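Local structure of glycoside hydrolase family protein (Novosphingobium sp. PP1Y, 6Q2F) at residues Ser411-Thr416 / Leu425-Pro430; Gln699-Gln704 / Glu709-Trp714; Pro146-Lys151 / Gly469-Glu474. The protein probably releases terminal alpha-L-rhamnose from glycosides by hydrolysis and binds a sodium ion. All blocks are in the same frame, centred on the assembly; numbering follows the deposited sequence.

Contact 1 of 3, residues Ser411-Thr416 / Leu425-Pro430; sequences SVIDLT and LDWAAP
Leu415 lays both of its methyl groups over one face of the Trp427 indole. CD2 sits above the five-membered ring, 3.6 Å from its centroid and only 11° off the ring normal, a CH-pi contact. CD1 lies over the CD2-CE3 bond of the six-membered ring, 3.5 Å from Trp427 CD2. The opposite face of the indole is covered by the CA of Ala429. With CG anti to the backbone N (chi1 -175°), Trp427 carries its indole across to lie under Leu415, and the two side chains cross at about a right angle. Beyond it, Ile413 CD1 approaches Trp427 CZ2 obliquely at 4.3 Å. Leu425 CD2 meets Leu415 CD1 at 4.1 Å. With an alanine here instead of Trp427, both Leu415 methyls are likely to lose the surface they rest on, and a gap would probably open beside Ile413. Asp414 OD1 accepts from Thr416 N at 2.9 Å, an Asx turn that begins at Asp414. Strand 413-414 is an edge of the sheet with strand 206-217, while the weakly bonded strand 428-429 pairs with strand 164-165. Trp438 adds an edge-to-face partner for Trp427. No hydrogen bond joins residues 411-416 to residues 425-430, so the contact depends on apolar packing.

Contact 2 of 3, residues Gln699-Gln704 / Glu709-Trp714; sequences QYFNRQ and EMARPW
Phe701 brings the CE1 corner of its ring against Ala711 CB at 3.8 Å, and the methyl lies at the ring edge, near its plane. CZ of the same ring is 4.1 Å from Ala711 CB. The phenyl group reaches across because its CG stands anti to the backbone N (chi1 -174°). Trp714 adds a looser aromatic neighbour. Its indole edge is directed toward the Phe701 face in an offset edge-to-face pair, with planes at 85° and centroids of the phenyl and five-membered rings 6.0 Å apart. All three residues are buried, and Trp714 also packs on Pro657, Leu660 and Ile664 of helix 657-670.

The other end of the contact is polar and looser. Glu709 is exposed. A water lies between Arg703 O and Glu709 OE1, but its 2.4 Å distance to Glu709 OE1 is too short to trust, and the bridge is doubtful. Glu709 also forms a salt bridge with Arg80, and Arg703 forms salt bridges with Asp74 and Asp686.

Two turns shape residues 699-704. Phe701 is the centre of an inverse gamma turn. Asn702 OD1 then accepts from Gln704 N at 3.0 Å, with the donor 41° above the carbonyl plane, which makes an Asx turn. Strands 56-62 to 674-677 close into a parallel (beta/alpha)8 barrel, and this is the connection by which the chain leaves it for helix 712-726.

Contact 3 of 3, residues Pro146-Lys151 / Gly469-Glu474; sequences PQDGLK and GEAVRE
A short 3-10 turn, residues 146-148, meets the first turns of helix 469-487 here. Asp148 faces the helix and carries the contact from its side. Its carboxylate lies beside the methyl of Ala471, with Asp148 OD1 4.0 Å from Ala471 CB. The aspartate CB is almost as near, 4.1 Å from Ala471 CB, so the methyl lies against CB, CG and OD1. Asp148 CG is placed there by a first torsion that sets it anti to the carbonyl carbon (chi1 -70°).

Three residues further along the helix, Glu474 extends its chain toward the same aspartate. Asp148 OD2 and Glu474 OE1 are 4.1 Å apart, and their carboxylate planes are turned by 81°. These are like charges, and their proximity may raise the proton affinity of one of them. In solution, water would probably screen the pair in part.

The turn leads into strand 151-160, the edge strand of an antiparallel sheet, while the helix follows strand 436-447 of that sheet and packs against helix 543-575. Gly149 N donates to Pro146 O at 3.1 Å and closes the turn. Lys151 folds back over it. Its NZ donates to Gly149 O at 3.1 Å, in the carbonyl plane, and more weakly to Gln147 O. The same NZ forms a salt bridge with Asp465, just ahead of the helix. The backbone of Asp148 is hydrogen-bonded to that of Asp465.

From the N terminus, the chain first reaches residues 146-151, which wait over 300 residues for their partner. Contact 3 closes this long loop when helix 469-487 begins. Within the loop, residues 411-416 and 425-430 form contact 1, a short closure that joins the region of strand 413-414 to that of strand 428-429. Contact 2 follows in series and closes another short loop, between strand 697-698 and helix 712-726. No loops cross. Contact 3 joins the approach to strand 151-160 to helix 469-487, after strand 436-447. Contacts 1 and 3 lie 31 Å apart between centres. Contact 2 lies across the chain's centre from contact 1, 69 Å away between centres.

Contact 1 of 3, residues Ser411-Thr416 / Leu425-Pro430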
loop_
_atom_site.group_PDB
_atom_site.type_symbol
_atom_site.label_atom_id
_atom_site.label_comp_id
_atom_site.label_asym_id
_atom_site.label_seq_id
_atom_site.Cartn_x
_atom_site.Cartn_y
_atom_site.Cartn_z
ATOM N N SER A 411 5.579 -37.514 21.414
ATOM C CA SER A 411 4.916 -37.727 22.697
ATOM C C SER A 411 3.531 -37.100 22.756
ATOM O O SER A 411 2.751 -37.451 23.647
ATOM C CB SER A 411 5.748 -37.139 23.835
ATOM O OG SER A 411 7.107 -37.494 23.718
ATOM N N VAL A 412 3.217 -36.157 21.863
ATOM C CA VAL A 412 1.949 -35.443 21.967
ATOM C C VAL A 412 0.808 -36.358 21.547
ATOM O O VAL A 412 0.868 -37.011 20.499
ATOM C CB VAL A 412 1.965 -34.165 21.119
ATOM C CG1 VAL A 412 0.591 -33.485 21.178
ATOM C CG2 VAL A 412 3.059 -33.222 21.606
ATOM N N ILE A 413 -0.242 -36.397 22.364
ATOM C CA ILE A 413 -1.396 -37.258 22.140
ATOM C C ILE A 413 -2.614 -36.393 21.860
ATOM O O ILE A 413 -2.851 -35.392 22.545
ATOM C CB ILE A 413 -1.658 -38.182 23.347
ATOM C CG1 ILE A 413 -0.478 -39.127 23.571
ATOM C CG2 ILE A 413 -2.917 -38.991 23.135
ATOM C CD1 ILE A 413 -0.599 -39.925 24.860
ATOM N N ASP A 414 -3.394 -36.794 20.865
ATOM C CA ASP A 414 -4.626 -36.103 20.504
ATOM C C ASP A 414 -5.776 -36.732 21.272
ATOM O O ASP A 414 -6.259 -37.803 20.914
ATOM C CB ASP A 414 -4.861 -36.188 19.003
ATOM C CG ASP A 414 -6.008 -35.315 18.549
ATOM O OD1 ASP A 414 -6.778 -34.836 19.416
ATOM O OD2 ASP A 414 -6.142 -35.103 17.327
ATOM N N LEU A 415 -6.246 -36.040 22.307
ATOM C CA LEU A 415 -7.373 -36.486 23.113
ATOM C C LEU A 415 -8.699 -35.858 22.688
ATOM O O LEU A 415 -9.649 -35.870 23.476
ATOM C CB LEU A 415 -7.123 -36.170 24.586
ATOM C CG LEU A 415 -5.890 -36.778 25.238
ATOM C CD1 LEU A 415 -5.778 -36.327 26.688
ATOM C CD2 LEU A 415 -5.977 -38.291 25.152
ATOM N N THR A 416 -8.788 -35.311 21.473
ATOM C CA THR A 416 -10.003 -34.605 21.063
ATOM C C THR A 416 -11.235 -35.495 21.204
ATOM O O THR A 416 -12.269 -35.064 21.730
ATOM C CB THR A 416 -9.852 -34.099 19.634
ATOM O OG1 THR A 416 -8.701 -33.247 19.555
ATOM C CG2 THR A 416 -11.076 -33.290 19.224
ATOM N N LEU A 425 -13.314 -35.195 30.667
ATOM C CA LEU A 425 -12.347 -35.854 29.797
ATOM C C LEU A 425 -12.187 -37.294 30.258
ATOM O O LEU A 425 -11.806 -37.537 31.405
ATOM C CB LEU A 425 -11.004 -35.123 29.830
ATOM C CG LEU A 425 -9.880 -35.657 28.943
ATOM C CD1 LEU A 425 -10.138 -35.295 27.493
ATOM C CD2 LEU A 425 -8.557 -35.095 29.422
ATOM N N ASP A 426 -12.540 -38.254 29.422
ATOM C CA ASP A 426 -12.444 -39.656 29.781
ATOM C C ASP A 426 -11.115 -40.196 29.269
ATOM O O ASP A 426 -11.019 -40.623 28.144
ATOM C CB ASP A 426 -13.687 -40.351 29.206
ATOM C CG ASP A 426 -13.432 -41.736 28.650
ATOM O OD1 ASP A 426 -12.728 -42.538 29.278
ATOM O OD2 ASP A 426 -13.990 -42.037 27.584
ATOM N N TRP A 427 -10.097 -40.190 30.120
ATOM C CA TRP A 427 -8.752 -40.594 29.740
ATOM C C TRP A 427 -8.037 -41.284 30.889
ATOM O O TRP A 427 -8.091 -40.832 32.033
ATOM C CB TRP A 427 -7.943 -39.383 29.264
ATOM C CG TRP A 427 -6.588 -39.696 28.746
ATOM C CD1 TRP A 427 -6.247 -40.686 27.869
ATOM C CD2 TRP A 427 -5.384 -38.972 29.021
ATOM N NE1 TRP A 427 -4.897 -40.639 27.605
ATOM C CE2 TRP A 427 -4.349 -39.591 28.299
ATOM C CE3 TRP A 427 -5.081 -37.864 29.819
ATOM C CZ2 TRP A 427 -3.035 -39.143 28.350
ATOM C CZ3 TRP A 427 -3.775 -37.424 29.872
ATOM C CH2 TRP A 427 -2.768 -38.063 29.145
ATOM N N ALA A 428 -7.361 -42.380 30.566
ATOM C CA ALA A 428 -6.462 -43.042 31.505
ATOM C C ALA A 428 -5.053 -42.551 31.202
ATOM O O ALA A 428 -4.425 -42.990 30.235
ATOM C CB ALA A 428 -6.572 -44.558 31.394
ATOM N N ALA A 429 -4.564 -41.627 32.024
ATOM C CA ALA A 429 -3.258 -41.022 31.810
ATOM C C ALA A 429 -2.168 -42.071 31.976
ATOM O O ALA A 429 -1.953 -42.563 33.088
ATOM C CB ALA A 429 -3.041 -39.862 32.779
ATOM N N PRO A 430 -1.469 -42.448 30.905
ATOM C CA PRO A 430 -0.444 -43.488 31.038
ATOM C C PRO A 430 0.644 -43.078 32.017
ATOM O O PRO A 430 0.935 -41.892 32.210
ATOM C CB PRO A 430 0.108 -43.648 29.612
ATOM C CG PRO A 430 -0.434 -42.522 28.824
ATOM C CD PRO A 430 -1.677 -42.047 29.506
#

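Contact 2 of 3, residues Gln699-Gln704 / Glu709-Trp714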
loop_
_atom_site.group_PDB
_atom_site.type_symbol
_atom_site.label_atom_id
_atom_site.label_comp_id
_atom_site.label_asym_id
_atom_site.label_seq_id
_atom_site.Cartn_x
_atom_site.Cartn_y
_atom_site.Cartn_z
ATOM N N GLN A 699 -7.319 14.572 -2.152
ATOM C CA GLN A 699 -7.601 15.691 -3.008
ATOM C C GLN A 699 -9.035 16.104 -2.902
ATOM O O GLN A 699 -9.856 15.378 -2.446
ATOM C CB GLN A 699 -7.326 15.350 -4.464
ATOM C CG GLN A 699 -5.892 15.116 -4.788
ATOM C CD GLN A 699 -5.046 16.327 -4.566
ATOM O OE1 GLN A 699 -5.292 17.342 -5.126
ATOM N NE2 GLN A 699 -4.060 16.211 -3.747
ATOM N N TYR A 700 -9.305 17.296 -3.372
ATOM C CA TYR A 700 -10.627 17.915 -3.304
ATOM C C TYR A 700 -11.230 18.018 -4.706
ATOM O O TYR A 700 -11.837 19.024 -5.080
ATOM C CB TYR A 700 -10.530 19.291 -2.636
ATOM C CG TYR A 700 -9.901 19.220 -1.259
ATOM C CD1 TYR A 700 -8.522 19.267 -1.097
ATOM C CD2 TYR A 700 -10.684 19.079 -0.121
ATOM C CE1 TYR A 700 -7.946 19.186 0.150
ATOM C CE2 TYR A 700 -10.114 18.981 1.129
ATOM C CZ TYR A 700 -8.746 19.037 1.265
ATOM O OH TYR A 700 -8.182 18.949 2.508
ATOM N N PHE A 701 -11.072 16.952 -5.490
ATOM C CA PHE A 701 -11.211 17.007 -6.948
ATOM C C PHE A 701 -12.650 16.685 -7.353
ATOM O O PHE A 701 -12.964 15.590 -7.814
ATOM C CB PHE A 701 -10.211 16.038 -7.574
ATOM C CG PHE A 701 -10.142 16.104 -9.062
ATOM C CD1 PHE A 701 -9.887 17.308 -9.701
ATOM C CD2 PHE A 701 -10.289 14.957 -9.820
ATOM C CE1 PHE A 701 -9.792 17.363 -11.090
ATOM C CE2 PHE A 701 -10.206 15.006 -11.198
ATOM C CZ PHE A 701 -9.953 16.209 -11.834
ATOM N N ASN A 702 -13.544 17.664 -7.172
ATOM C CA ASN A 702 -14.936 17.517 -7.590
ATOM C C ASN A 702 -15.389 18.812 -8.261
ATOM O O ASN A 702 -14.596 19.734 -8.481
ATOM C CB ASN A 702 -15.859 17.119 -6.425
ATOM C CG ASN A 702 -15.925 18.179 -5.311
ATOM O OD1 ASN A 702 -15.687 19.372 -5.526
ATOM N ND2 ASN A 702 -16.253 17.725 -4.106
ATOM N N ARG A 703 -16.676 18.876 -8.612
ATOM C CA ARG A 703 -17.177 19.976 -9.430
ATOM C C ARG A 703 -17.187 21.309 -8.703
ATOM O O ARG A 703 -17.363 22.352 -9.354
ATOM C CB ARG A 703 -18.580 19.662 -9.925
ATOM C CG ARG A 703 -19.634 19.418 -8.830
ATOM C CD ARG A 703 -20.922 19.095 -9.522
ATOM N NE ARG A 703 -21.962 18.643 -8.605
ATOM C CZ ARG A 703 -22.893 19.454 -8.132
ATOM N NH1 ARG A 703 -22.872 20.735 -8.497
ATOM N NH2 ARG A 703 -23.814 18.997 -7.293
ATOM N N GLN A 704 -17.024 21.303 -7.383
ATOM C CA GLN A 704 -16.895 22.525 -6.606
ATOM C C GLN A 704 -15.459 23.042 -6.544
ATOM O O GLN A 704 -15.246 24.167 -6.087
ATOM C CB GLN A 704 -17.413 22.291 -5.173
ATOM C CG GLN A 704 -18.885 21.872 -5.068
ATOM C CD GLN A 704 -19.860 22.977 -5.440
ATOM O OE1 GLN A 704 -19.758 23.597 -6.490
ATOM N NE2 GLN A 704 -20.824 23.214 -4.571
ATOM N N GLU A 709 -13.850 23.483 -13.671
ATOM C CA GLU A 709 -14.251 23.540 -15.069
ATOM C C GLU A 709 -13.068 23.751 -16.005
ATOM O O GLU A 709 -13.264 23.856 -17.218
ATOM C CB GLU A 709 -15.300 24.625 -15.280
ATOM C CG GLU A 709 -16.600 24.335 -14.526
ATOM C CD GLU A 709 -17.200 22.979 -14.889
ATOM O OE1 GLU A 709 -17.868 22.371 -14.011
ATOM O OE2 GLU A 709 -17.006 22.518 -16.032
HETATM N N MSE A 710 -11.854 23.797 -15.483
HETATM C CA MSE A 710 -10.684 23.833 -16.346
HETATM C C MSE A 710 -9.744 22.656 -16.101
HETATM O O MSE A 710 -8.560 22.743 -16.379
HETATM C CB MSE A 710 -9.945 25.162 -16.175
HETATM C CG MSE A 710 -10.663 26.326 -16.867
HETATM SE SE MSE A 710 -9.842 28.086 -16.519
HETATM C CE MSE A 710 -7.963 27.572 -16.841
ATOM N N ALA A 711 -10.276 21.535 -15.592
ATOM C CA ALA A 711 -9.438 20.382 -15.267
ATOM C C ALA A 711 -9.247 19.417 -16.427
ATOM O O ALA A 711 -8.443 18.486 -16.307
ATOM C CB ALA A 711 -10.024 19.623 -14.075
ATOM N N ARG A 712 -9.972 19.588 -17.525
ATOM C CA ARG A 712 -9.877 18.639 -18.633
ATOM C C ARG A 712 -8.453 18.479 -19.165
ATOM O O ARG A 712 -8.041 17.327 -19.381
ATOM C CB ARG A 712 -10.849 19.059 -19.754
ATOM C CG ARG A 712 -10.794 18.219 -21.048
ATOM C CD ARG A 712 -11.247 16.812 -20.790
ATOM N NE ARG A 712 -11.306 15.992 -21.999
ATOM C CZ ARG A 712 -12.418 15.474 -22.508
ATOM N NH1 ARG A 712 -13.592 15.676 -21.908
ATOM N NH2 ARG A 712 -12.348 14.734 -23.606
ATOM N N PRO A 713 -7.660 19.546 -19.390
ATOM C CA PRO A 713 -6.279 19.327 -19.859
ATOM C C PRO A 713 -5.446 18.517 -18.886
ATOM O O PRO A 713 -4.657 17.679 -19.320
ATOM C CB PRO A 713 -5.725 20.753 -20.033
ATOM C CG PRO A 713 -6.949 21.595 -20.271
ATOM C CD PRO A 713 -7.986 20.978 -19.335
ATOM N N TRP A 714 -5.622 18.733 -17.579
ATOM C CA TRP A 714 -4.937 17.924 -16.568
ATOM C C TRP A 714 -5.346 16.457 -16.672
ATOM O O TRP A 714 -4.496 15.566 -16.705
ATOM C CB TRP A 714 -5.244 18.507 -15.175
ATOM C CG TRP A 714 -4.924 17.663 -13.934
ATOM C CD1 TRP A 714 -5.811 17.289 -12.954
ATOM C CD2 TRP A 714 -3.646 17.116 -13.538
ATOM N NE1 TRP A 714 -5.168 16.557 -11.983
ATOM C CE2 TRP A 714 -3.841 16.445 -12.308
ATOM C CE3 TRP A 714 -2.363 17.138 -14.095
ATOM C CZ2 TRP A 714 -2.807 15.784 -11.639
ATOM C CZ3 TRP A 714 -1.324 16.478 -13.418
ATOM C CH2 TRP A 714 -1.559 15.814 -12.214
HETATM O O HOH W 1 -18.372 22.972 -11.717
#

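Contact 3 of 3, residues Pro146-Lys151 / Gly469-Glu474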
loop_
_atom_site.group_PDB
_atom_site.type_symbol
_atom_site.label_atom_id
_atom_site.label_comp_id
_atom_site.label_asym_id
_atom_site.label_seq_id
_atom_site.Cartn_x
_atom_site.Cartn_y
_atom_site.Cartn_z
ATOM N N PRO A 146 -21.718 -14.774 13.909
ATOM C CA PRO A 146 -20.587 -14.811 14.862
ATOM C C PRO A 146 -19.574 -15.914 14.569
ATOM O O PRO A 146 -18.359 -15.666 14.588
ATOM C CB PRO A 146 -21.283 -15.037 16.215
ATOM C CG PRO A 146 -22.678 -14.504 16.017
ATOM C CD PRO A 146 -23.022 -14.842 14.592
ATOM N N GLN A 147 -20.049 -17.132 14.287
ATOM C CA GLN A 147 -19.162 -18.245 13.955
ATOM C C GLN A 147 -18.241 -17.944 12.772
ATOM O O GLN A 147 -17.161 -18.537 12.680
ATOM C CB GLN A 147 -19.995 -19.503 13.658
ATOM C CG GLN A 147 -21.278 -19.234 12.860
ATOM C CD GLN A 147 -22.053 -20.496 12.503
ATOM O OE1 GLN A 147 -21.463 -21.536 12.213
ATOM N NE2 GLN A 147 -23.383 -20.411 12.532
ATOM N N ASP A 148 -18.625 -17.032 11.882
ATOM C CA ASP A 148 -17.860 -16.755 10.673
ATOM C C ASP A 148 -16.972 -15.518 10.782
ATOM O O ASP A 148 -16.400 -15.088 9.774
ATOM C CB ASP A 148 -18.812 -16.619 9.489
ATOM C CG ASP A 148 -19.426 -17.941 9.100
ATOM O OD1 ASP A 148 -18.735 -18.959 9.267
ATOM O OD2 ASP A 148 -20.572 -17.964 8.627
ATOM N N GLY A 149 -16.824 -14.944 11.970
ATOM C CA GLY A 149 -15.922 -13.821 12.109
ATOM C C GLY A 149 -14.471 -14.256 12.238
ATOM O O GLY A 149 -14.144 -15.444 12.343
ATOM N N LEU A 150 -13.585 -13.264 12.232
ATOM C CA LEU A 150 -12.166 -13.540 12.412
ATOM C C LEU A 150 -11.935 -14.201 13.765
ATOM O O LEU A 150 -12.561 -13.838 14.758
ATOM C CB LEU A 150 -11.358 -12.249 12.301
ATOM C CG LEU A 150 -11.189 -11.674 10.887
ATOM C CD1 LEU A 150 -10.843 -10.201 10.984
ATOM C CD2 LEU A 150 -10.091 -12.444 10.155
ATOM N N LYS A 151 -11.030 -15.180 13.797
ATOM C CA LYS A 151 -10.831 -16.039 14.958
ATOM C C LYS A 151 -9.373 -16.034 15.400
ATOM O O LYS A 151 -8.457 -16.018 14.571
ATOM C CB LYS A 151 -11.227 -17.480 14.664
ATOM C CG LYS A 151 -12.671 -17.673 14.287
ATOM C CD LYS A 151 -12.842 -19.056 13.676
ATOM C CE LYS A 151 -14.197 -19.221 13.048
ATOM N NZ LYS A 151 -14.265 -18.463 11.766
ATOM N N GLY A 469 -12.758 -19.873 2.874
ATOM C CA GLY A 469 -13.288 -19.514 1.564
ATOM C C GLY A 469 -14.807 -19.542 1.505
ATOM O O GLY A 469 -15.435 -18.692 0.863
ATOM N N GLU A 470 -15.422 -20.546 2.143
ATOM C CA GLU A 470 -16.876 -20.614 2.143
ATOM C C GLU A 470 -17.488 -19.406 2.847
ATOM O O GLU A 470 -18.500 -18.865 2.394
ATOM C CB GLU A 470 -17.341 -21.915 2.800
ATOM C CG GLU A 470 -18.843 -21.966 3.035
ATOM C CD GLU A 470 -19.646 -21.926 1.743
ATOM O OE1 GLU A 470 -19.091 -22.270 0.659
ATOM O OE2 GLU A 470 -20.829 -21.547 1.802
ATOM N N ALA A 471 -16.915 -18.996 3.977
ATOM C CA ALA A 471 -17.476 -17.869 4.716
ATOM C C ALA A 471 -17.340 -16.584 3.901
ATOM O O ALA A 471 -18.279 -15.779 3.823
ATOM C CB ALA A 471 -16.768 -17.723 6.069
ATOM N N VAL A 472 -16.178 -16.404 3.263
ATOM C CA VAL A 472 -15.949 -15.256 2.395
ATOM C C VAL A 472 -16.974 -15.232 1.270
ATOM O O VAL A 472 -17.573 -14.189 0.978
ATOM C CB VAL A 472 -14.507 -15.276 1.856
ATOM C CG1 VAL A 472 -14.353 -14.209 0.779
ATOM C CG2 VAL A 472 -13.525 -15.022 2.994
ATOM N N ARG A 473 -17.229 -16.391 0.652
ATOM C CA ARG A 473 -18.174 -16.459 -0.458
ATOM C C ARG A 473 -19.584 -16.108 -0.014
ATOM O O ARG A 473 -20.302 -15.389 -0.717
ATOM C CB ARG A 473 -18.162 -17.856 -1.073
ATOM C CG ARG A 473 -19.233 -18.078 -2.137
ATOM C CD ARG A 473 -19.059 -19.472 -2.785
ATOM N NE ARG A 473 -17.924 -19.506 -3.702
ATOM C CZ ARG A 473 -17.997 -19.117 -4.969
ATOM N NH1 ARG A 473 -19.149 -18.668 -5.459
ATOM N NH2 ARG A 473 -16.935 -19.202 -5.746
ATOM N N GLU A 474 -20.007 -16.636 1.138
ATOM C CA GLU A 474 -21.327 -16.303 1.660
ATOM C C GLU A 474 -21.416 -14.818 1.966
ATOM O O GLU A 474 -22.404 -14.165 1.630
ATOM C CB GLU A 474 -21.640 -17.117 2.922
ATOM C CG GLU A 474 -21.822 -18.613 2.709
ATOM C CD GLU A 474 -22.085 -19.356 4.028
ATOM O OE1 GLU A 474 -22.395 -18.685 5.034
ATOM O OE2 GLU A 474 -21.972 -20.603 4.059
#